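PDB 3LLC: putative hydrolase from Agrobacterium vitis, which probably hydrolyses thioester and ester bonds, removing fatty acyl groups from proteins, as an alpha/beta hydrolase. Local coordinates for residues F72-H77 with R91-A96; G112-W118 with I143-F149. All coordinates share one frame; numbering follows the deposited sequence.

Interaction 1. Residues F72-H77 with R91-A96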
ATOM      1  N   PHE A  72      -2.065   0.265 -10.198  1.00 18.68           N
ATOM      2  CA  PHE A  72      -3.348  -0.426 -10.397  1.00 18.12           C
ATOM      3  C   PHE A  72      -4.379   0.074  -9.368  1.00 18.71           C
ATOM      4  O   PHE A  72      -4.004   0.655  -8.348  1.00 20.67           O
ATOM      5  CB  PHE A  72      -3.174  -1.936 -10.288  1.00 18.66           C
ATOM      6  CG  PHE A  72      -2.842  -2.394  -8.902  1.00 20.95           C
ATOM      7  CD1 PHE A  72      -1.535  -2.293  -8.419  1.00 24.10           C
ATOM      8  CD2 PHE A  72      -3.831  -2.890  -8.047  1.00 22.14           C
ATOM      9  CE1 PHE A  72      -1.228  -2.664  -7.129  1.00 23.39           C
ATOM     10  CE2 PHE A  72      -3.519  -3.285  -6.742  1.00 25.02           C
ATOM     11  CZ  PHE A  72      -2.201  -3.161  -6.291  1.00 25.87           C
ATOM     12  N   ASP A  73      -5.659  -0.108  -9.684  1.00 19.90           N
ATOM     13  CA  ASP A  73      -6.769   0.246  -8.763  1.00 17.73           C
ATOM     14  C   ASP A  73      -7.242  -1.008  -8.033  1.00 18.06           C
ATOM     15  O   ASP A  73      -7.556  -2.033  -8.652  1.00 20.33           O
ATOM     16  CB  ASP A  73      -7.937   0.886  -9.509  1.00 17.75           C
ATOM     17  CG  ASP A  73      -7.724   2.413  -9.796  1.00 19.10           C
ATOM     18  OD1 ASP A  73      -7.125   3.105  -8.931  1.00 23.44           O
ATOM     19  OD2 ASP A  73      -8.206   2.891 -10.857  1.00 17.89           O
ATOM     20  N   TYR A  74      -7.300  -0.924  -6.713  1.00 18.85           N
ATOM     21  CA  TYR A  74      -7.916  -1.996  -5.906  1.00 19.23           C
ATOM     22  C   TYR A  74      -9.369  -2.243  -6.335  1.00 19.71           C
ATOM     23  O   TYR A  74     -10.021  -1.341  -6.879  1.00 17.44           O
ATOM     24  CB  TYR A  74      -7.914  -1.635  -4.432  1.00 21.53           C
ATOM     25  CG  TYR A  74      -6.567  -1.378  -3.777  1.00 20.64           C
ATOM     26  CD1 TYR A  74      -5.617  -2.397  -3.653  1.00 23.13           C
ATOM     27  CD2 TYR A  74      -6.280  -0.157  -3.178  1.00 24.00           C
ATOM     28  CE1 TYR A  74      -4.398  -2.159  -3.007  1.00 20.74           C
ATOM     29  CE2 TYR A  74      -5.060   0.070  -2.528  1.00 20.64           C
ATOM     30  CZ  TYR A  74      -4.132  -0.948  -2.440  1.00 22.68           C
ATOM     31  OH  TYR A  74      -2.933  -0.713  -1.812  1.00 22.45           O
ATOM     32  N   SER A  75      -9.857  -3.476  -6.181  1.00 18.21           N
ATOM     33  CA  SER A  75     -11.265  -3.732  -6.405  1.00 17.72           C
ATOM     34  C   SER A  75     -12.103  -2.735  -5.559  1.00 17.25           C
ATOM     35  O   SER A  75     -11.717  -2.389  -4.444  1.00 17.47           O
ATOM     36  CB  SER A  75     -11.681  -5.184  -6.078  1.00 19.99           C
ATOM     37  OG  SER A  75     -11.373  -5.552  -4.742  1.00 17.84           O
ATOM     38  N   GLY A  76     -13.226  -2.282  -6.122  1.00 16.68           N
ATOM     39  CA  GLY A  76     -14.088  -1.304  -5.469  1.00 19.49           C
ATOM     40  C   GLY A  76     -13.657   0.153  -5.597  1.00 22.04           C
ATOM     41  O   GLY A  76     -14.368   1.060  -5.135  1.00 19.45           O
ATOM     42  N   HIS A  77     -12.519   0.376  -6.242  1.00 19.86           N
ATOM     43  CA  HIS A  77     -11.892   1.703  -6.369  1.00 20.49           C
ATOM     44  C   HIS A  77     -11.671   2.040  -7.848  1.00 20.52           C
ATOM     45  O   HIS A  77     -11.409   1.151  -8.684  1.00 18.54           O
ATOM     46  CB  HIS A  77     -10.496   1.726  -5.743  1.00 19.82           C
ATOM     47  CG  HIS A  77     -10.432   1.493  -4.258  1.00 22.82           C
ATOM     48  ND1 HIS A  77     -10.829   0.310  -3.646  1.00 21.84           N
ATOM     49  CD2 HIS A  77      -9.917   2.267  -3.267  1.00 23.94           C
ATOM     50  CE1 HIS A  77     -10.569   0.380  -2.347  1.00 23.52           C
ATOM     51  NE2 HIS A  77     -10.021   1.552  -2.089  1.00 23.38           N
ATOM     52  N   ARG A  91      -8.224  -9.712   0.070  1.00 19.89           N
ATOM     53  CA  ARG A  91      -8.580  -9.568  -1.353  1.00 20.84           C
ATOM     54  C   ARG A  91      -7.698  -8.557  -2.087  1.00 20.76           C
ATOM     55  O   ARG A  91      -7.306  -8.777  -3.251  1.00 19.45           O
ATOM     56  CB  ARG A  91     -10.075  -9.195  -1.538  1.00 19.95           C
ATOM     57  CG  ARG A  91     -10.985 -10.395  -1.380  1.00 24.54           C
ATOM     58  CD  ARG A  91     -12.434 -10.031  -1.245  1.00 27.29           C
ATOM     59  NE  ARG A  91     -13.032  -9.279  -2.354  1.00 27.23           N
ATOM     60  CZ  ARG A  91     -13.543  -9.805  -3.473  1.00 31.95           C
ATOM     61  NH1 ARG A  91     -13.480 -11.113  -3.729  1.00 33.34           N
ATOM     62  NH2 ARG A  91     -14.116  -9.001  -4.366  1.00 32.82           N
ATOM     63  N   TRP A  92      -7.371  -7.447  -1.411  1.00 20.91           N
ATOM     64  CA  TRP A  92      -6.559  -6.392  -2.016  1.00 21.07           C
ATOM     65  C   TRP A  92      -5.088  -6.829  -2.139  1.00 20.84           C
ATOM     66  O   TRP A  92      -4.427  -6.522  -3.129  1.00 20.46           O
ATOM     67  CB  TRP A  92      -6.711  -5.077  -1.226  1.00 20.72           C
ATOM     68  CG  TRP A  92      -8.125  -4.479  -1.386  1.00 22.86           C
ATOM     69  CD1 TRP A  92      -8.904  -4.543  -2.496  1.00 20.27           C
ATOM     70  CD2 TRP A  92      -8.883  -3.704  -0.416  1.00 19.82           C
ATOM     71  NE1 TRP A  92     -10.104  -3.876  -2.295  1.00 23.00           N
ATOM     72  CE2 TRP A  92     -10.111  -3.348  -1.037  1.00 21.33           C
ATOM     73  CE3 TRP A  92      -8.649  -3.294   0.894  1.00 21.72           C
ATOM     74  CZ2 TRP A  92     -11.095  -2.580  -0.383  1.00 22.94           C
ATOM     75  CZ3 TRP A  92      -9.638  -2.552   1.554  1.00 21.21           C
ATOM     76  CH2 TRP A  92     -10.845  -2.220   0.915  1.00 20.02           C
ATOM     77  N   LEU A  93      -4.621  -7.626  -1.183  1.00 21.42           N
ATOM     78  CA  LEU A  93      -3.313  -8.261  -1.288  1.00 19.49           C
ATOM     79  C   LEU A  93      -3.281  -9.252  -2.454  1.00 19.81           C
ATOM     80  O   LEU A  93      -2.298  -9.281  -3.212  1.00 21.23           O
ATOM     81  CB  LEU A  93      -2.965  -8.986   0.025  1.00 19.73           C
ATOM     82  CG  LEU A  93      -1.732  -9.913   0.000  1.00 20.81           C
ATOM     83  CD1 LEU A  93      -0.417  -9.096  -0.280  1.00 20.89           C
ATOM     84  CD2 LEU A  93      -1.616 -10.668   1.384  1.00 21.11           C
ATOM     85  N   GLU A  94      -4.318 -10.079  -2.583  1.00 19.14           N
ATOM     86  CA  GLU A  94      -4.411 -11.036  -3.663  1.00 20.21           C
ATOM     87  C   GLU A  94      -4.294 -10.339  -5.030  1.00 21.02           C
ATOM     88  O   GLU A  94      -3.662 -10.849  -5.972  1.00 18.60           O
ATOM     89  CB  GLU A  94      -5.738 -11.797  -3.580  1.00 21.00           C
ATOM     90  CG  GLU A  94      -5.893 -12.885  -4.626  1.00 21.96           C
ATOM     91  CD  GLU A  94      -7.245 -13.614  -4.588  1.00 27.17           C
ATOM     92  OE1 GLU A  94      -8.225 -13.118  -3.964  1.00 26.42           O
ATOM     93  OE2 GLU A  94      -7.328 -14.691  -5.218  1.00 31.54           O
ATOM     94  N   GLU A  95      -4.907  -9.168  -5.130  1.00 19.69           N
ATOM     95  CA  GLU A  95      -4.848  -8.375  -6.369  1.00 18.21           C
ATOM     96  C   GLU A  95      -3.411  -7.837  -6.645  1.00 19.61           C
ATOM     97  O   GLU A  95      -2.909  -7.918  -7.774  1.00 19.57           O
ATOM     98  CB  GLU A  95      -5.878  -7.228  -6.275  1.00 19.50           C
ATOM     99  CG  GLU A  95      -7.333  -7.731  -6.302  1.00 20.77           C
ATOM    100  CD  GLU A  95      -8.359  -6.758  -5.664  1.00 21.23           C
ATOM    101  OE1 GLU A  95      -8.005  -5.566  -5.542  1.00 22.53           O
ATOM    102  OE2 GLU A  95      -9.495  -7.213  -5.346  1.00 20.05           O
ATOM    103  N   ALA A  96      -2.765  -7.291  -5.625  1.00 21.10           N
ATOM    104  CA  ALA A  96      -1.409  -6.804  -5.741  1.00 20.97           C
ATOM    105  C   ALA A  96      -0.485  -7.928  -6.230  1.00 23.47           C
ATOM    106  O   ALA A  96       0.293  -7.720  -7.169  1.00 23.54           O
ATOM    107  CB  ALA A  96      -0.896  -6.175  -4.397  1.00 21.24           C
TER
HETATM  108  O   HOH W   1     -13.813  -6.185  -3.443  1.00 28.49           O

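Interaction 2. Residues G112-W118 with I143-F149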
ATOM      1  N   GLY A 112       4.632   1.990  -0.907  1.00 22.89           N
ATOM      2  CA  GLY A 112       3.332   1.754  -0.236  1.00 22.66           C
ATOM      3  C   GLY A 112       2.928   2.919   0.638  1.00 24.41           C
ATOM      4  O   GLY A 112       3.678   3.308   1.537  1.00 24.95           O
ATOM      5  N   SER A 113       1.730   3.449   0.391  1.00 23.58           N
ATOM      6  CA  SER A 113       1.181   4.601   1.113  1.00 24.70           C
ATOM      7  C   SER A 113      -0.004   4.155   1.990  1.00 25.01           C
ATOM      8  O   SER A 113      -0.979   3.546   1.489  1.00 22.71           O
ATOM      9  CB  SER A 113       0.683   5.649   0.116  1.00 28.91           C
ATOM     10  OG  SER A 113       0.078   6.730   0.822  1.00 30.66           O
ATOM     11  N   SER A 114       0.111   4.427   3.291  1.00 24.56           N
ATOM     12  CA  SER A 114      -0.934   4.178   4.283  1.00 24.18           C
ATOM     13  C   SER A 114      -1.365   2.694   4.316  1.00 24.67           C
ATOM     14  O   SER A 114      -0.521   1.818   4.611  1.00 24.22           O
ATOM     15  CB  SER A 114      -2.069   5.204   4.068  1.00 27.19           C
ATOM     16  OG  SER A 114      -2.892   5.248   5.206  1.00 33.45           O
HETATM   17  N   MSE A 115      -2.605   2.350   3.967  1.00 22.10           N
HETATM   18  CA  MSE A 115      -2.972   0.911   3.860  1.00 23.35           C
HETATM   19  C   MSE A 115      -2.025   0.165   2.902  1.00 23.60           C
HETATM   20  O   MSE A 115      -1.771  -1.023   3.081  1.00 22.86           O
HETATM   21  CB  MSE A 115      -4.428   0.734   3.409  1.00 23.98           C
HETATM   22  CG  MSE A 115      -4.833  -0.691   3.110  1.00 27.36           C
HETATM   23 SE   MSE A 115      -6.660  -0.892   2.493  0.75 23.03          SE
HETATM   24  CE  MSE A 115      -6.441  -0.482   0.630  1.00 24.12           C
ATOM     25  N   GLY A 116      -1.540   0.853   1.870  1.00 22.35           N
ATOM     26  CA  GLY A 116      -0.655   0.240   0.885  1.00 22.93           C
ATOM     27  C   GLY A 116       0.674  -0.224   1.499  1.00 21.12           C
ATOM     28  O   GLY A 116       1.316  -1.146   0.987  1.00 22.87           O
ATOM     29  N   GLY A 117       1.098   0.426   2.587  1.00 21.12           N
ATOM     30  CA  GLY A 117       2.254  -0.007   3.387  1.00 23.37           C
ATOM     31  C   GLY A 117       2.038  -1.328   4.096  1.00 23.22           C
ATOM     32  O   GLY A 117       2.956  -2.165   4.185  1.00 23.82           O
ATOM     33  N   TRP A 118       0.812  -1.546   4.584  1.00 22.77           N
ATOM     34  CA  TRP A 118       0.433  -2.861   5.173  1.00 21.11           C
ATOM     35  C   TRP A 118       0.487  -3.923   4.088  1.00 21.04           C
ATOM     36  O   TRP A 118       1.051  -5.011   4.287  1.00 22.16           O
ATOM     37  CB  TRP A 118      -1.007  -2.777   5.752  1.00 22.98           C
ATOM     38  CG  TRP A 118      -1.500  -3.950   6.594  1.00 23.36           C
ATOM     39  CD1 TRP A 118      -0.855  -5.107   6.874  1.00 21.74           C
ATOM     40  CD2 TRP A 118      -2.754  -4.007   7.295  1.00 21.07           C
ATOM     41  NE1 TRP A 118      -1.645  -5.906   7.692  1.00 22.63           N
ATOM     42  CE2 TRP A 118      -2.815  -5.246   7.957  1.00 20.56           C
ATOM     43  CE3 TRP A 118      -3.838  -3.134   7.405  1.00 19.73           C
ATOM     44  CZ2 TRP A 118      -3.914  -5.630   8.743  1.00 21.03           C
ATOM     45  CZ3 TRP A 118      -4.921  -3.507   8.170  1.00 18.86           C
ATOM     46  CH2 TRP A 118      -4.963  -4.742   8.836  1.00 21.99           C
ATOM     47  N   ILE A 143       5.111   5.291   3.025  1.00 21.36           N
ATOM     48  CA  ILE A 143       4.691   6.672   3.284  1.00 21.54           C
ATOM     49  C   ILE A 143       3.498   6.599   4.246  1.00 22.34           C
ATOM     50  O   ILE A 143       2.466   6.062   3.879  1.00 21.53           O
ATOM     51  CB  ILE A 143       4.285   7.366   1.971  1.00 23.06           C
ATOM     52  CG1 ILE A 143       5.471   7.345   0.969  1.00 29.00           C
ATOM     53  CG2 ILE A 143       3.770   8.820   2.231  1.00 20.67           C
ATOM     54  CD1 ILE A 143       5.131   6.938  -0.375  1.00 32.54           C
ATOM     55  N   ALA A 144       3.661   7.113   5.467  1.00 21.02           N
ATOM     56  CA  ALA A 144       2.648   7.036   6.536  1.00 20.91           C
ATOM     57  C   ALA A 144       2.012   5.652   6.606  1.00 22.72           C
ATOM     58  O   ALA A 144       0.796   5.504   6.593  1.00 22.00           O
ATOM     59  CB  ALA A 144       1.554   8.156   6.333  1.00 21.64           C
ATOM     60  N   PRO A 145       2.846   4.591   6.691  1.00 22.02           N
ATOM     61  CA  PRO A 145       2.280   3.258   6.584  1.00 21.24           C
ATOM     62  C   PRO A 145       1.333   2.892   7.729  1.00 23.01           C
ATOM     63  O   PRO A 145       1.560   3.292   8.873  1.00 23.32           O
ATOM     64  CB  PRO A 145       3.522   2.352   6.615  1.00 22.13           C
ATOM     65  CG  PRO A 145       4.502   3.156   7.411  1.00 21.45           C
ATOM     66  CD  PRO A 145       4.294   4.564   6.932  1.00 21.49           C
ATOM     67  N   ALA A 146       0.316   2.078   7.418  1.00 22.12           N
ATOM     68  CA  ALA A 146      -0.748   1.758   8.376  1.00 21.72           C
ATOM     69  C   ALA A 146      -0.905   0.249   8.600  1.00 24.28           C
ATOM     70  O   ALA A 146      -2.027  -0.297   8.551  1.00 22.61           O
ATOM     71  CB  ALA A 146      -2.113   2.399   7.892  1.00 22.09           C
ATOM     72  N   PRO A 147       0.208  -0.446   8.934  1.00 22.06           N
ATOM     73  CA  PRO A 147       0.054  -1.877   9.279  1.00 22.92           C
ATOM     74  C   PRO A 147      -0.889  -2.075  10.452  1.00 20.83           C
ATOM     75  O   PRO A 147      -0.868  -1.298  11.402  1.00 21.63           O
ATOM     76  CB  PRO A 147       1.501  -2.301   9.671  1.00 23.56           C
ATOM     77  CG  PRO A 147       2.168  -1.011  10.121  1.00 21.41           C
ATOM     78  CD  PRO A 147       1.573   0.039   9.156  1.00 23.99           C
ATOM     79  N   ASP A 148      -1.683  -3.156  10.407  1.00 21.01           N
ATOM     80  CA  ASP A 148      -2.534  -3.581  11.510  1.00 18.63           C
ATOM     81  C   ASP A 148      -3.466  -2.454  11.979  1.00 19.62           C
ATOM     82  O   ASP A 148      -3.810  -2.397  13.153  1.00 18.34           O
ATOM     83  CB  ASP A 148      -1.702  -4.082  12.693  1.00 18.17           C
ATOM     84  CG  ASP A 148      -0.677  -5.171  12.277  1.00 21.29           C
ATOM     85  OD1 ASP A 148      -0.827  -5.697  11.132  1.00 20.36           O
ATOM     86  OD2 ASP A 148       0.226  -5.483  13.106  1.00 22.58           O
ATOM     87  N   PHE A 149      -3.906  -1.606  11.047  1.00 21.63           N
ATOM     88  CA  PHE A 149      -4.729  -0.459  11.459  1.00 21.12           C
ATOM     89  C   PHE A 149      -6.051  -0.878  12.096  1.00 19.07           C
ATOM     90  O   PHE A 149      -6.567  -0.185  12.997  1.00 18.84           O
ATOM     91  CB  PHE A 149      -4.880   0.616  10.338  1.00 22.58           C
ATOM     92  CG  PHE A 149      -5.856   0.284   9.232  1.00 20.61           C
ATOM     93  CD1 PHE A 149      -7.220   0.340   9.421  1.00 22.50           C
ATOM     94  CD2 PHE A 149      -5.385   0.018   7.936  1.00 24.67           C
ATOM     95  CE1 PHE A 149      -8.091   0.072   8.360  1.00 22.40           C
ATOM     96  CE2 PHE A 149      -6.266  -0.250   6.889  1.00 26.18           C
ATOM     97  CZ  PHE A 149      -7.592  -0.215   7.100  1.00 23.97           C
TER

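Interaction 1. Residues F72-H77 with R91-A96
Ser-75 and Glu-95 meet through two hydrogen bonds where a loop of the alpha/beta hydrolase fold packs on helix 89-103. The carboxylate of Glu-95 takes the backbone N of Ser-75 on OE1 at 2.9 Å and the Ser-75 hydroxyl on OE2. The N-H points almost straight at OE1 (174°) but stands out of the carboxylate plane. The OG donates to the syn lone pair of OE2, 2.6 Å from it. The Ser-75 side chain can do this because OG sits between its backbone N and carbonyl carbon (chi1 57°). Water 1 donates to the same OG and accepts from Arg-91 NH2.

The indole of Trp-92 lies beside this pair. Its NE1 donates to Ser-75 O at 3.1 Å and makes a weak bond to Ser-75 OG. CB of Tyr-74 sits over the five-membered ring in a CH-pi contact, while the two rings meet obliquely. His-77 meets the six-membered ring in an offset edge-to-face pair, planes 84° apart, with CE1 3.6 Å from Trp-92 CZ2. Tyr-74, His-77 and Trp-92 thus form an aromatic cluster.

Further along the helix, Phe-72 CZ reaches Ala-96 CB at 3.8 Å. A second shell sets these groups. Arg-23 forms a salt bridge with Glu-95 OE2, and the Tyr-74 hydroxyl bonds Gly-44 O. A type II turn from Tyr-74 to His-77 folds the imidazole back on its own loop. There His-77 ND1 donates to Ser-75 O at 3.0 Å, from the face of the carbonyl plane opposite Trp-92 NE1.

Interaction 2. Residues G112-W118 with I143-F149
Trp-118 lies flat along the backbone of Pro-147 and Asp-148. It has the most surface buried here, followed by Phe-149 and Ile-143. Pro-147 CA makes a CH-pi contact over the five-membered ring. Asp-148 N stands over the middle of the indole, 3.4 Å from Trp-118 CD2. CG of Trp-118 is anti to the backbone N (chi1 -171°), which carries the ring out across the loop. Its NE1 bonds Asn-196 O, and Asp-148 directs its carboxylate oxygens to the backbone N atoms of Val-198 and Met-199.

Phe-149 receives the edge of this indole on its face. The planes are 77° apart, and Trp-118 CE3 is 3.6 Å from Phe-149 CD2. Phe-149 CE2 also packs on Met-115 CB.

Ile-143 pairs with Ser-113 in a parallel beta bridge. Its N donates to Gly-112 O at 2.9 Å. Its own O accepts from Ser-114 N, also at 2.9 Å. Beyond the bridge, Ala-146 N donates to Ser-114 O at 2.9 Å. Gly-117 N reaches that oxygen from the other face of its plane, so one carbonyl serves both loop and helix. Gly-117 CA lies 4.2 Å from Pro-145 CB, with no room between them for a side chain.

Ser-114 has positive phi (57°) in the tight turn from strand to helix. Its OG bonds His-247 NE2 and a tetraethylene glycol, probably from the crystallisation liquor. Ser-114, His-247 and Asp-217 probably form the Ser-His-Asp triad. The GxSxG turn is consistent with the nucleophile elbow of alpha/beta hydrolases.

Both contacts are buried, and interaction 2 lies nearer the centre of the chain. Interaction 1 joins the loop after strand 68-72 to helix 89-103. Interaction 2 joins the C-terminal ends of neighbouring parallel strands 107-113 and 136-143, and packs the start of helix 115-128 on the loop 144-148 and Phe-149. In interaction 1, every cross-segment hydrogen bond uses a side chain, partly against the backbone N and O of Ser-75. In interaction 2, those bonds are all between backbone atoms, and side chains add aromatic packing. Selenomethionine Met-115 connects the two: its CE lies 3.5 Å from Tyr-74 CE2, and its SE packs against Trp-92. Tyr-74 and Trp-92 therefore pack against the first helical turn after Ser-114.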